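Local coordinates for protein teichoic acid D-alanine hydrolase (Staphylococcus aureus, PDB 5ZH8) that removes D-alanyl groups from wall teichoic acid and lipoteichoic acid in the cell envelope, affecting methicillin resistance, autolysis and cell wall structure, at residues Q84-N89 with E372-H377; V92-Y95 with K101-K104; Y106-Q109 with I115-T118; T121-G126 with V362-V367; K262-A265 with G270-F273. All coordinates share one frame; numbering follows the deposited sequence.

Contact 1 (Q84-N89 with E372-H377); sequences QSSLFN and EVRIKH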
# COMPACT_ATOMS: atom_id res chain seq x y z
N GLN A 84 10.24 -7.53 -16.95
CA GLN A 84 11.59 -6.98 -16.82
C GLN A 84 11.59 -5.45 -16.90
O GLN A 84 12.13 -4.79 -16.02
CB GLN A 84 12.51 -7.56 -17.89
CG GLN A 84 12.86 -9.02 -17.69
CD GLN A 84 14.08 -9.43 -18.52
OE1 GLN A 84 15.01 -8.64 -18.77
NE2 GLN A 84 14.07 -10.69 -18.97
N SER A 85 10.98 -4.89 -17.94
CA SER A 85 11.03 -3.44 -18.14
C SER A 85 10.16 -2.66 -17.14
O SER A 85 10.37 -1.47 -16.94
CB SER A 85 10.66 -3.08 -19.58
OG SER A 85 9.38 -3.56 -19.91
N SER A 86 9.20 -3.33 -16.51
CA SER A 86 8.41 -2.70 -15.44
C SER A 86 9.04 -2.86 -14.05
O SER A 86 8.45 -2.46 -13.05
CB SER A 86 6.99 -3.27 -15.44
OG SER A 86 7.01 -4.66 -15.24
N LEU A 87 10.24 -3.43 -13.99
CA LEU A 87 11.01 -3.55 -12.74
C LEU A 87 10.33 -4.43 -11.71
O LEU A 87 10.48 -4.22 -10.52
CB LEU A 87 11.32 -2.16 -12.16
CG LEU A 87 11.92 -1.14 -13.13
CD1 LEU A 87 11.97 0.24 -12.49
CD2 LEU A 87 13.29 -1.59 -13.59
N PHE A 88 9.58 -5.42 -12.18
CA PHE A 88 8.87 -6.37 -11.33
C PHE A 88 9.86 -7.06 -10.40
O PHE A 88 10.90 -7.55 -10.85
CB PHE A 88 8.18 -7.40 -12.23
CG PHE A 88 7.44 -8.48 -11.48
CD1 PHE A 88 6.34 -8.17 -10.69
CD2 PHE A 88 7.82 -9.81 -11.61
CE1 PHE A 88 5.65 -9.18 -10.02
CE2 PHE A 88 7.13 -10.82 -10.95
CZ PHE A 88 6.05 -10.50 -10.15
N ASN A 89 9.55 -7.08 -9.11
CA ASN A 89 10.34 -7.84 -8.14
C ASN A 89 9.48 -8.93 -7.50
O ASN A 89 8.68 -8.65 -6.61
CB ASN A 89 10.93 -6.91 -7.08
CG ASN A 89 12.06 -7.57 -6.30
OD1 ASN A 89 13.24 -7.30 -6.56
ND2 ASN A 89 11.72 -8.44 -5.35
N GLU A 372 -2.12 -5.66 -9.26
CA GLU A 372 -3.37 -5.90 -10.01
C GLU A 372 -3.26 -5.40 -11.45
O GLU A 372 -3.71 -6.05 -12.37
CB GLU A 372 -4.55 -5.22 -9.34
CG GLU A 372 -5.89 -5.80 -9.77
CD GLU A 372 -6.31 -7.03 -8.96
OE1 GLU A 372 -5.82 -7.19 -7.83
OE2 GLU A 372 -7.14 -7.83 -9.45
N VAL A 373 -2.65 -4.23 -11.61
CA VAL A 373 -2.43 -3.67 -12.93
C VAL A 373 -1.56 -4.64 -13.74
O VAL A 373 -1.78 -4.81 -14.93
CB VAL A 373 -1.76 -2.28 -12.86
CG1 VAL A 373 -1.26 -1.85 -14.23
CG2 VAL A 373 -2.74 -1.24 -12.33
N ARG A 374 -0.60 -5.27 -13.07
CA ARG A 374 0.32 -6.18 -13.77
C ARG A 374 -0.40 -7.43 -14.25
O ARG A 374 -0.33 -7.78 -15.42
CB ARG A 374 1.49 -6.58 -12.87
CG ARG A 374 2.36 -5.44 -12.36
CD ARG A 374 3.38 -5.97 -11.36
NE ARG A 374 4.40 -4.99 -10.97
CZ ARG A 374 5.41 -4.61 -11.74
NH1 ARG A 374 5.55 -5.10 -12.97
NH2 ARG A 374 6.29 -3.73 -11.29
N ILE A 375 -1.10 -8.09 -13.33
CA ILE A 375 -1.77 -9.35 -13.65
C ILE A 375 -2.91 -9.13 -14.66
O ILE A 375 -3.19 -10.01 -15.47
CB ILE A 375 -2.25 -10.06 -12.37
CG1 ILE A 375 -2.48 -11.56 -12.63
CG2 ILE A 375 -3.52 -9.41 -11.81
CD1 ILE A 375 -2.69 -12.37 -11.37
N LYS A 376 -3.54 -7.96 -14.62
CA LYS A 376 -4.57 -7.61 -15.61
C LYS A 376 -3.96 -7.47 -16.99
O LYS A 376 -4.51 -7.96 -17.97
CB LYS A 376 -5.28 -6.31 -15.26
CG LYS A 376 -6.30 -6.43 -14.15
CD LYS A 376 -6.80 -5.06 -13.73
CE LYS A 376 -8.01 -5.15 -12.80
NZ LYS A 376 -8.95 -4.00 -12.98
N HIS A 377 -2.83 -6.80 -17.05
CA HIS A 377 -2.16 -6.56 -18.31
C HIS A 377 -1.77 -7.89 -18.94
O HIS A 377 -1.85 -8.05 -20.15
CB HIS A 377 -0.94 -5.68 -18.11
CG HIS A 377 -0.20 -5.38 -19.36
ND1 HIS A 377 -0.73 -4.62 -20.38
CD2 HIS A 377 1.04 -5.75 -19.77
CE1 HIS A 377 0.15 -4.53 -21.36
NE2 HIS A 377 1.23 -5.20 -21.01
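Arg374 reaches from its helix to the turn at Ser86 and grips it end-on with two nitrogens. NH2 donates to the backbone O of Ser86 over 3.1 Å in a nearly straight bond (168°), and NH1 donates to Ser86 OG at 2.7 Å in a more bent one. Both oxygens lie in the guanidinium plane, but NH2 sits well above the plane of the carbonyl it meets, away from either lone pair. A chain extended from CG to NE carries the guanidinium out to Ser86. Phe88 approaches the same group from one face: its CB is 3.6 Å from Arg374 NH1, and its CD1 rides over the rim of the guanidinium, 3.7 Å from Arg374 NE. The two planes stand 57° apart, so this is no parallel stack; NE comes to the ring at its edge. Helices 74-85 and 371-382, one early and one late in the chain, lie on one face of the central antiparallel sheet, as in serine beta-lactamases and penicillin-binding proteins, and the arginine ties the end of the first to the flank of the second. That first helix ends in a Schellman motif, with Leu87 at positive phi and its N bonded to Gln84 O. Ser86 OG also bonds Tyr82 O, in the last turn of the helix, a second link that would fix its rotation. With CG anti to the backbone N (chi1 178°), the Phe88 ring turns down onto Leu363 and Leu365 of strand 359-365. Leu87 and His377 pack on Tyr82 and Leu87 of the second subunit.

Contact 2 (V92-Y95 with K101-K104); sequences VAIY and KMSK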
# COMPACT_ATOMS: atom_id res chain seq x y z
N VAL A 92 6.60 -15.28 -11.25
CA VAL A 92 5.42 -15.56 -12.06
C VAL A 92 5.34 -17.05 -12.34
O VAL A 92 6.36 -17.74 -12.43
CB VAL A 92 5.44 -14.76 -13.39
CG1 VAL A 92 6.55 -15.25 -14.32
CG2 VAL A 92 4.08 -14.83 -14.07
N ALA A 93 4.11 -17.54 -12.45
CA ALA A 93 3.85 -18.89 -12.92
C ALA A 93 2.56 -18.87 -13.75
O ALA A 93 1.55 -18.31 -13.32
CB ALA A 93 3.72 -19.85 -11.76
N ILE A 94 2.62 -19.47 -14.93
CA ILE A 94 1.47 -19.50 -15.83
C ILE A 94 1.25 -20.92 -16.34
O ILE A 94 2.16 -21.55 -16.88
CB ILE A 94 1.66 -18.55 -17.03
CG1 ILE A 94 1.91 -17.12 -16.53
CG2 ILE A 94 0.44 -18.61 -17.94
CD1 ILE A 94 2.16 -16.10 -17.61
N TYR A 95 0.04 -21.42 -16.13
CA TYR A 95 -0.37 -22.73 -16.62
C TYR A 95 -1.30 -22.56 -17.81
O TYR A 95 -2.22 -21.73 -17.78
CB TYR A 95 -1.09 -23.52 -15.53
CG TYR A 95 -0.18 -24.08 -14.48
CD1 TYR A 95 0.38 -23.25 -13.52
CD2 TYR A 95 0.11 -25.44 -14.43
CE1 TYR A 95 1.23 -23.76 -12.54
CE2 TYR A 95 0.96 -25.96 -13.45
CZ TYR A 95 1.51 -25.11 -12.51
OH TYR A 95 2.35 -25.59 -11.54
N LYS A 101 3.68 -23.52 -18.49
CA LYS A 101 4.33 -22.93 -19.67
C LYS A 101 5.30 -21.80 -19.32
O LYS A 101 6.12 -21.40 -20.15
CB LYS A 101 3.28 -22.37 -20.63
CG LYS A 101 2.18 -23.34 -21.03
CD LYS A 101 2.66 -24.52 -21.84
CE LYS A 101 3.18 -24.10 -23.19
NZ LYS A 101 3.30 -25.28 -24.09
N MET A 102 5.19 -21.26 -18.11
CA MET A 102 6.09 -20.21 -17.66
C MET A 102 6.25 -20.24 -16.15
O MET A 102 5.27 -20.35 -15.42
CB MET A 102 5.60 -18.83 -18.10
CG MET A 102 6.61 -17.71 -17.86
SD MET A 102 6.15 -16.15 -18.62
CE MET A 102 7.62 -15.19 -18.26
N SER A 103 7.50 -20.14 -15.70
CA SER A 103 7.83 -20.09 -14.28
C SER A 103 9.16 -19.38 -14.17
O SER A 103 10.18 -19.90 -14.62
CB SER A 103 7.94 -21.50 -13.70
OG SER A 103 8.19 -21.46 -12.30
N LYS A 104 9.15 -18.18 -13.58
CA LYS A 104 10.36 -17.35 -13.57
C LYS A 104 10.35 -16.33 -12.43
O LYS A 104 9.31 -15.74 -12.12
CB LYS A 104 10.51 -16.63 -14.92
CG LYS A 104 11.82 -15.91 -15.09
CD LYS A 104 12.02 -15.44 -16.52
CE LYS A 104 13.38 -14.77 -16.70
NZ LYS A 104 13.57 -14.21 -18.07
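Ile94 and Met102 face each other as a hydrogen-bonded antiparallel pair, their side chains side by side and pointing the same way, with Ile94 CB 4.1 Å from Met102 CB. Further out, the Met102 SD runs past Ile94 CD1 and its methyl CE ends 4.1 Å from Val92 CG1. The thioether gets there because CG is anti to the backbone N (chi1 -171°) and the chain stays extended beyond it. The backbone ladder below is regular at one end: Val92 N to Lys104 O is 2.9 Å, Lys104 N to Val92 O 3.0 Å. At the other end Lys101 and Met102 both lie opposite Ile94, a classic beta bulge, and Ile94 O accepts from both Lys101 N (3.0 Å) and the longer Met102 N (3.3 Å). Between these, Ala93 and Ser103 form a non-hydrogen-bonded pair whose side chains emerge on the other face. The next shell fixes both faces. Helix 74-85 lies against Ile94 through Ile79 and against Met102 through Tyr76, while Pro292 and Thr293 of helix 292-303 meet Ala93 and Ser103. Strand 359-365 continues the sheet on the outer side of strand 90-96, bonded to Ala93 and Tyr95. The hairpin of strands 90-96 and 99-106 thus packs Val92, Ile94 and Met102 toward helix 74-85; its backbone groups alternate between partners in the hairpin and in the flanking strands, and the charge of Lys104 is probably offset by its salt bridge to Asp80.

Contact 3 (Y106-Q109 with I115-T118); sequences YGYQ and IKNT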
# COMPACT_ATOMS: atom_id res chain seq x y z
N TYR A 106 12.07 -12.78 -10.69
CA TYR A 106 12.64 -11.50 -11.08
C TYR A 106 13.06 -10.73 -9.82
O TYR A 106 12.34 -10.73 -8.81
CB TYR A 106 11.62 -10.68 -11.85
CG TYR A 106 11.10 -11.31 -13.13
CD1 TYR A 106 10.07 -12.24 -13.11
CD2 TYR A 106 11.61 -10.93 -14.38
CE1 TYR A 106 9.59 -12.81 -14.28
CE2 TYR A 106 11.13 -11.49 -15.56
CZ TYR A 106 10.12 -12.41 -15.51
OH TYR A 106 9.63 -12.96 -16.66
N GLY A 107 14.20 -10.05 -9.88
CA GLY A 107 14.70 -9.30 -8.73
C GLY A 107 15.07 -10.19 -7.55
O GLY A 107 15.44 -11.35 -7.73
N TYR A 108 14.95 -9.65 -6.34
CA TYR A 108 15.48 -10.30 -5.14
C TYR A 108 14.44 -10.84 -4.18
O TYR A 108 13.43 -10.19 -3.89
CB TYR A 108 16.40 -9.32 -4.40
CG TYR A 108 17.64 -8.99 -5.19
CD1 TYR A 108 17.65 -7.94 -6.11
CD2 TYR A 108 18.80 -9.73 -5.04
CE1 TYR A 108 18.79 -7.64 -6.83
CE2 TYR A 108 19.94 -9.44 -5.76
CZ TYR A 108 19.93 -8.39 -6.65
OH TYR A 108 21.07 -8.11 -7.36
N GLN A 109 14.70 -12.04 -3.68
CA GLN A 109 13.93 -12.65 -2.59
C GLN A 109 14.34 -12.03 -1.26
O GLN A 109 13.49 -11.75 -0.40
CB GLN A 109 14.19 -14.16 -2.57
CG GLN A 109 13.56 -14.91 -1.41
CD GLN A 109 14.10 -16.32 -1.32
OE1 GLN A 109 14.14 -17.04 -2.32
NE2 GLN A 109 14.54 -16.71 -0.13
N ILE A 115 19.94 -12.60 -2.29
CA ILE A 115 19.35 -13.83 -2.81
C ILE A 115 18.32 -13.48 -3.86
O ILE A 115 17.33 -12.80 -3.56
CB ILE A 115 18.66 -14.65 -1.70
CG1 ILE A 115 19.66 -15.04 -0.61
CG2 ILE A 115 17.96 -15.88 -2.28
CD1 ILE A 115 19.00 -15.45 0.70
N LYS A 116 18.54 -13.94 -5.09
CA LYS A 116 17.61 -13.68 -6.19
C LYS A 116 16.34 -14.50 -6.06
O LYS A 116 16.36 -15.58 -5.50
CB LYS A 116 18.28 -13.96 -7.54
CG LYS A 116 19.32 -12.91 -7.93
CD LYS A 116 19.28 -12.62 -9.42
CE LYS A 116 20.19 -11.47 -9.82
NZ LYS A 116 21.63 -11.84 -9.71
N ASN A 117 15.24 -13.97 -6.58
CA ASN A 117 13.98 -14.72 -6.69
C ASN A 117 14.12 -15.83 -7.72
O ASN A 117 14.54 -15.59 -8.85
CB ASN A 117 12.82 -13.82 -7.12
CG ASN A 117 12.26 -13.00 -5.97
OD1 ASN A 117 12.00 -13.52 -4.90
ND2 ASN A 117 12.05 -11.71 -6.20
N THR A 118 13.76 -17.05 -7.33
CA THR A 118 13.79 -18.20 -8.23
C THR A 118 12.40 -18.83 -8.22
O THR A 118 11.54 -18.39 -7.46
CB THR A 118 14.83 -19.22 -7.77
OG1 THR A 118 14.46 -19.73 -6.48
CG2 THR A 118 16.19 -18.58 -7.66
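With CG of Asn117 beside its backbone N (chi1 -79°) and the amide turned at chi2, ND2 is brought to 2.8 Å from Tyr106 O, tilted from the plane of that carbonyl. The bond is nearly straight (168°), and Tyr106 O lies in the amide plane of Asn117. Here the chain leaving strand 99-106 doubles back on the short strand 115-116, an irregular antiparallel pairing with one non-hydrogen-bonded bridge, Tyr108 to Lys116, whose side chains diverge. Gly107, at positive phi, lets the chain present its carbonyl to the backbone N of Asn117, with Gly107 O and Asn117 N 2.9 Å apart, so Asn117 holds two successive carbonyls, one by its side chain and one by its backbone. On the far side of the bridge, Gln109 N donates to Ile115 O at 2.7 Å, in the carbonyl plane but with a bent N-H (133°). The chain turns a corner here. Beyond it the extended Gln109 side chain crosses Ile115 obliquely, with the amide carbon CD of Gln109 4.0 Å from Ile115 CG2. The amide is fixed at both ends from outside, OE1 to Thr121 OG1 and NE2 to Lys258 O. Tyr108 packs its ring at a slant on the Lys116 chain, Tyr108 CE2 to Lys116 CG 4.1 Å, and keeps an edge toward Ile115 O. The Tyr106 hydroxyl bonds Asp80 of helix 74-85. Asn117 OD1, meanwhile, rests against the Gln109 backbone, 3.1 Å from Gln109 CA.

Contact 4 (T121-G126 with V362-V367); sequences TMFLIG and VLALNV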
# COMPACT_ATOMS: atom_id res chain seq x y z
N THR A 121 11.38 -19.82 -4.74
CA THR A 121 10.96 -18.80 -3.78
C THR A 121 9.48 -18.93 -3.42
O THR A 121 8.61 -18.99 -4.31
CB THR A 121 11.19 -17.39 -4.33
OG1 THR A 121 12.55 -17.25 -4.74
CG2 THR A 121 10.87 -16.35 -3.27
N MET A 122 9.21 -18.97 -2.12
CA MET A 122 7.86 -19.09 -1.59
C MET A 122 7.45 -17.74 -1.00
O MET A 122 8.19 -17.16 -0.21
CB MET A 122 7.80 -20.17 -0.52
CG MET A 122 8.16 -21.55 -1.04
SD MET A 122 8.68 -22.72 0.22
CE MET A 122 7.13 -23.12 1.02
N PHE A 123 6.27 -17.27 -1.38
CA PHE A 123 5.79 -15.95 -0.97
C PHE A 123 4.64 -16.07 0.01
O PHE A 123 3.83 -16.98 -0.09
CB PHE A 123 5.32 -15.16 -2.19
CG PHE A 123 6.41 -14.88 -3.17
CD1 PHE A 123 6.80 -15.85 -4.08
CD2 PHE A 123 7.05 -13.66 -3.19
CE1 PHE A 123 7.81 -15.61 -4.98
CE2 PHE A 123 8.07 -13.41 -4.09
CZ PHE A 123 8.45 -14.38 -4.99
N LEU A 124 4.59 -15.15 0.96
CA LEU A 124 3.47 -15.03 1.89
C LEU A 124 2.20 -14.74 1.10
O LEU A 124 2.05 -13.66 0.53
CB LEU A 124 3.75 -13.92 2.90
CG LEU A 124 2.70 -13.60 3.96
CD1 LEU A 124 2.33 -14.85 4.75
CD2 LEU A 124 3.22 -12.50 4.89
N ILE A 125 1.29 -15.70 1.05
CA ILE A 125 0.09 -15.57 0.23
C ILE A 125 -0.98 -14.73 0.90
O ILE A 125 -1.97 -14.38 0.25
CB ILE A 125 -0.50 -16.94 -0.19
CG1 ILE A 125 -1.13 -17.68 1.00
CG2 ILE A 125 0.57 -17.80 -0.85
CD1 ILE A 125 -1.82 -18.98 0.63
N GLY A 126 -0.80 -14.42 2.18
CA GLY A 126 -1.77 -13.64 2.94
C GLY A 126 -3.19 -14.15 2.78
O GLY A 126 -3.45 -15.36 2.87
N VAL A 362 -0.38 -16.82 -11.92
CA VAL A 362 -0.05 -16.56 -10.53
C VAL A 362 1.11 -15.58 -10.50
O VAL A 362 2.17 -15.86 -11.05
CB VAL A 362 0.38 -17.86 -9.78
CG1 VAL A 362 0.54 -17.59 -8.28
CG2 VAL A 362 -0.61 -18.99 -10.04
N LEU A 363 0.89 -14.43 -9.87
CA LEU A 363 1.89 -13.37 -9.84
C LEU A 363 2.18 -12.97 -8.39
O LEU A 363 1.30 -12.47 -7.69
CB LEU A 363 1.40 -12.16 -10.64
CG LEU A 363 2.48 -11.18 -11.10
CD1 LEU A 363 3.41 -11.84 -12.12
CD2 LEU A 363 1.88 -9.91 -11.69
N ALA A 364 3.41 -13.22 -7.96
CA ALA A 364 3.83 -12.96 -6.59
C ALA A 364 4.80 -11.79 -6.53
O ALA A 364 5.82 -11.77 -7.23
CB ALA A 364 4.46 -14.21 -5.99
N LEU A 365 4.50 -10.82 -5.68
CA LEU A 365 5.29 -9.61 -5.58
C LEU A 365 5.75 -9.41 -4.13
O LEU A 365 4.92 -9.30 -3.24
CB LEU A 365 4.42 -8.44 -6.03
CG LEU A 365 5.06 -7.07 -6.13
CD1 LEU A 365 6.08 -7.02 -7.27
CD2 LEU A 365 3.96 -6.03 -6.33
N ASN A 366 7.07 -9.35 -3.91
CA ASN A 366 7.63 -9.17 -2.56
C ASN A 366 8.20 -7.76 -2.28
O ASN A 366 8.73 -7.51 -1.20
CB ASN A 366 8.65 -10.26 -2.23
CG ASN A 366 9.88 -10.21 -3.11
OD1 ASN A 366 9.77 -10.23 -4.33
ND2 ASN A 366 11.05 -10.20 -2.50
N VAL A 367 8.08 -6.85 -3.24
CA VAL A 367 8.22 -5.42 -2.97
C VAL A 367 6.85 -4.81 -3.20
O VAL A 367 6.31 -4.87 -4.30
CB VAL A 367 9.27 -4.74 -3.87
CG1 VAL A 367 9.42 -3.27 -3.48
CG2 VAL A 367 10.61 -5.45 -3.77
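Ala364 puts its methyl over one face of the Phe123 ring. Ahead of it on strand 359-365, Val362 faces Pro292 and Met295, and Leu363 is on the opposite face of the sheet, against Phe88. The Ala364 CB lies 3.5 Å from the centroid of the Phe123 ring and 18° off its normal, a CH-pi contact displaced toward the rim at CD1. Leu365, next along, packs onto Phe88 as Leu363 does. Asn366, just after the strand, meets the ring from another direction: its CB lies in the ring plane, 3.7 Å from Phe123 CE2, and Asn366 OD1 comes 3.6 Å from that same carbon. Ring and amide planes stand 69° apart. CG of Asn366 sits between the backbone N and carbonyl carbon (chi1 64°), which folds the amide back beside the phenyl edge. There its polar atoms are satisfied by others, OD1 by Asn89 ND2 and ND2 by two backbone carbonyls. Pro292, Phe351 and Gln349 also pack on Phe123. Strand 123-124 is part of a small three-stranded sheet with 288-290 and 248-250. Segment 121-126 runs directly into the Ser-x-x-Lys motif of the serine beta-lactamase and penicillin-binding protein family, and the packing is consistent with placing that approach against the central sheet.

Contact 5 (K262-A265 with G270-F273); sequences KGYA and GLSF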
# COMPACT_ATOMS: atom_id res chain seq x y z
N LYS A 262 11.17 -12.34 1.65
CA LYS A 262 11.02 -11.18 2.52
C LYS A 262 10.23 -10.13 1.76
O LYS A 262 10.47 -9.90 0.58
CB LYS A 262 12.39 -10.64 2.92
CG LYS A 262 13.29 -11.68 3.58
CD LYS A 262 14.70 -11.16 3.83
CE LYS A 262 14.79 -10.29 5.08
NZ LYS A 262 16.18 -9.79 5.30
N GLY A 263 9.29 -9.48 2.45
CA GLY A 263 8.47 -8.43 1.86
C GLY A 263 9.04 -7.07 2.18
O GLY A 263 9.66 -6.89 3.23
N TYR A 264 8.81 -6.11 1.29
CA TYR A 264 9.41 -4.79 1.43
C TYR A 264 8.42 -3.66 1.12
O TYR A 264 7.50 -3.82 0.32
CB TYR A 264 10.63 -4.66 0.52
CG TYR A 264 11.75 -5.61 0.88
CD1 TYR A 264 12.72 -5.25 1.81
CD2 TYR A 264 11.83 -6.87 0.31
CE1 TYR A 264 13.74 -6.11 2.14
CE2 TYR A 264 12.85 -7.74 0.64
CZ TYR A 264 13.81 -7.35 1.56
OH TYR A 264 14.84 -8.21 1.90
N ALA A 265 8.64 -2.53 1.77
CA ALA A 265 7.90 -1.32 1.48
C ALA A 265 8.81 -0.10 1.69
O ALA A 265 9.66 -0.13 2.57
CB ALA A 265 6.67 -1.24 2.36
N GLY A 270 14.36 4.71 2.93
CA GLY A 270 14.74 3.61 2.05
C GLY A 270 13.77 2.45 1.93
O GLY A 270 12.65 2.48 2.44
N LEU A 271 14.25 1.40 1.26
CA LEU A 271 13.54 0.13 1.16
C LEU A 271 13.69 -0.65 2.47
O LEU A 271 14.82 -0.91 2.88
CB LEU A 271 14.14 -0.69 0.01
CG LEU A 271 13.47 -2.01 -0.37
CD1 LEU A 271 12.08 -1.77 -0.93
CD2 LEU A 271 14.34 -2.74 -1.38
N SER A 272 12.58 -1.01 3.11
CA SER A 272 12.66 -1.64 4.43
C SER A 272 11.83 -2.92 4.55
O SER A 272 10.70 -3.00 4.09
CB SER A 272 12.27 -0.63 5.53
OG SER A 272 10.95 -0.15 5.35
N PHE A 273 12.44 -3.91 5.20
CA PHE A 273 11.86 -5.24 5.37
C PHE A 273 10.79 -5.24 6.46
O PHE A 273 11.05 -4.83 7.59
CB PHE A 273 12.96 -6.25 5.69
CG PHE A 273 12.46 -7.53 6.30
CD1 PHE A 273 11.53 -8.32 5.65
CD2 PHE A 273 12.96 -7.97 7.53
CE1 PHE A 273 11.09 -9.51 6.20
CE2 PHE A 273 12.53 -9.16 8.08
CZ PHE A 273 11.58 -9.93 7.42
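Lys262 lays its chain over the ring of Phe273, with CE 3.6 Å from the centroid and only 4° off the ring normal, a CH-pi contact over the centre of the face. NZ follows as a cation-pi partner, 4.6 Å from the centroid of the Phe273 ring. A bend at chi3 (80°) brings CE, and NZ after it, over the ring, and the two side chains cross at about a right angle. The charge has a stronger partner in Glu112, a salt bridge, so the ring probably offers a secondary interaction. Gly263 O stands at the edge of the same ring, 3.4 Å from Phe273 CD1. On the same face of the hairpin as Phe273, Tyr264 crosses Leu271 with its CB 3.5 Å from Leu271 CD1, and Tyr264 CE1 lies 3.6 Å from Phe273 CB. Its OH is bonded to Glu112 and to Phe111 N, which settles the ring's far end. Ala265 and Ser272 form a hydrogen-bonded pair, Ala265 N to Ser272 O 3.1 Å and Ser272 N to Ala265 O also 3.1 Å. Ser272 OG adds a second bond to Ala265 O, nearly along the C=O axis, leaving that carbonyl with two donors from one residue. Tyr264 with Phe273 is the non-hydrogen-bonded pair beside it. These short strands, 264-265 and 272-273, make a two-stranded antiparallel beta hairpin, tied by Tyr264 to Lys368 just beyond strand 359-365.

Contacts 1, 3 and 4 converge on a knot of amides. Tyr108 O of contact 3 lies 2.9 Å from Asn89 ND2 of contact 1 and 2.8 Å from Asn366 ND2 of contact 4. Contact 5 joins through Lys262, whose O is 3.1 Å from Asn366 ND2 and whose N is 3.2 Å from Gln109 O. Contact 2 attaches by the sheet itself, with Ala93 O 2.8 Å from Val362 N. Contacts 1 and 5 lack direct touch, their nearest atoms about 6 Å apart, and those of contacts 2 and 5 about 14 Å. The centres of contacts 3 and 4 are about 11 Å apart. Of the five, contact 4 leads straight into the Ser-x-x-Lys motif.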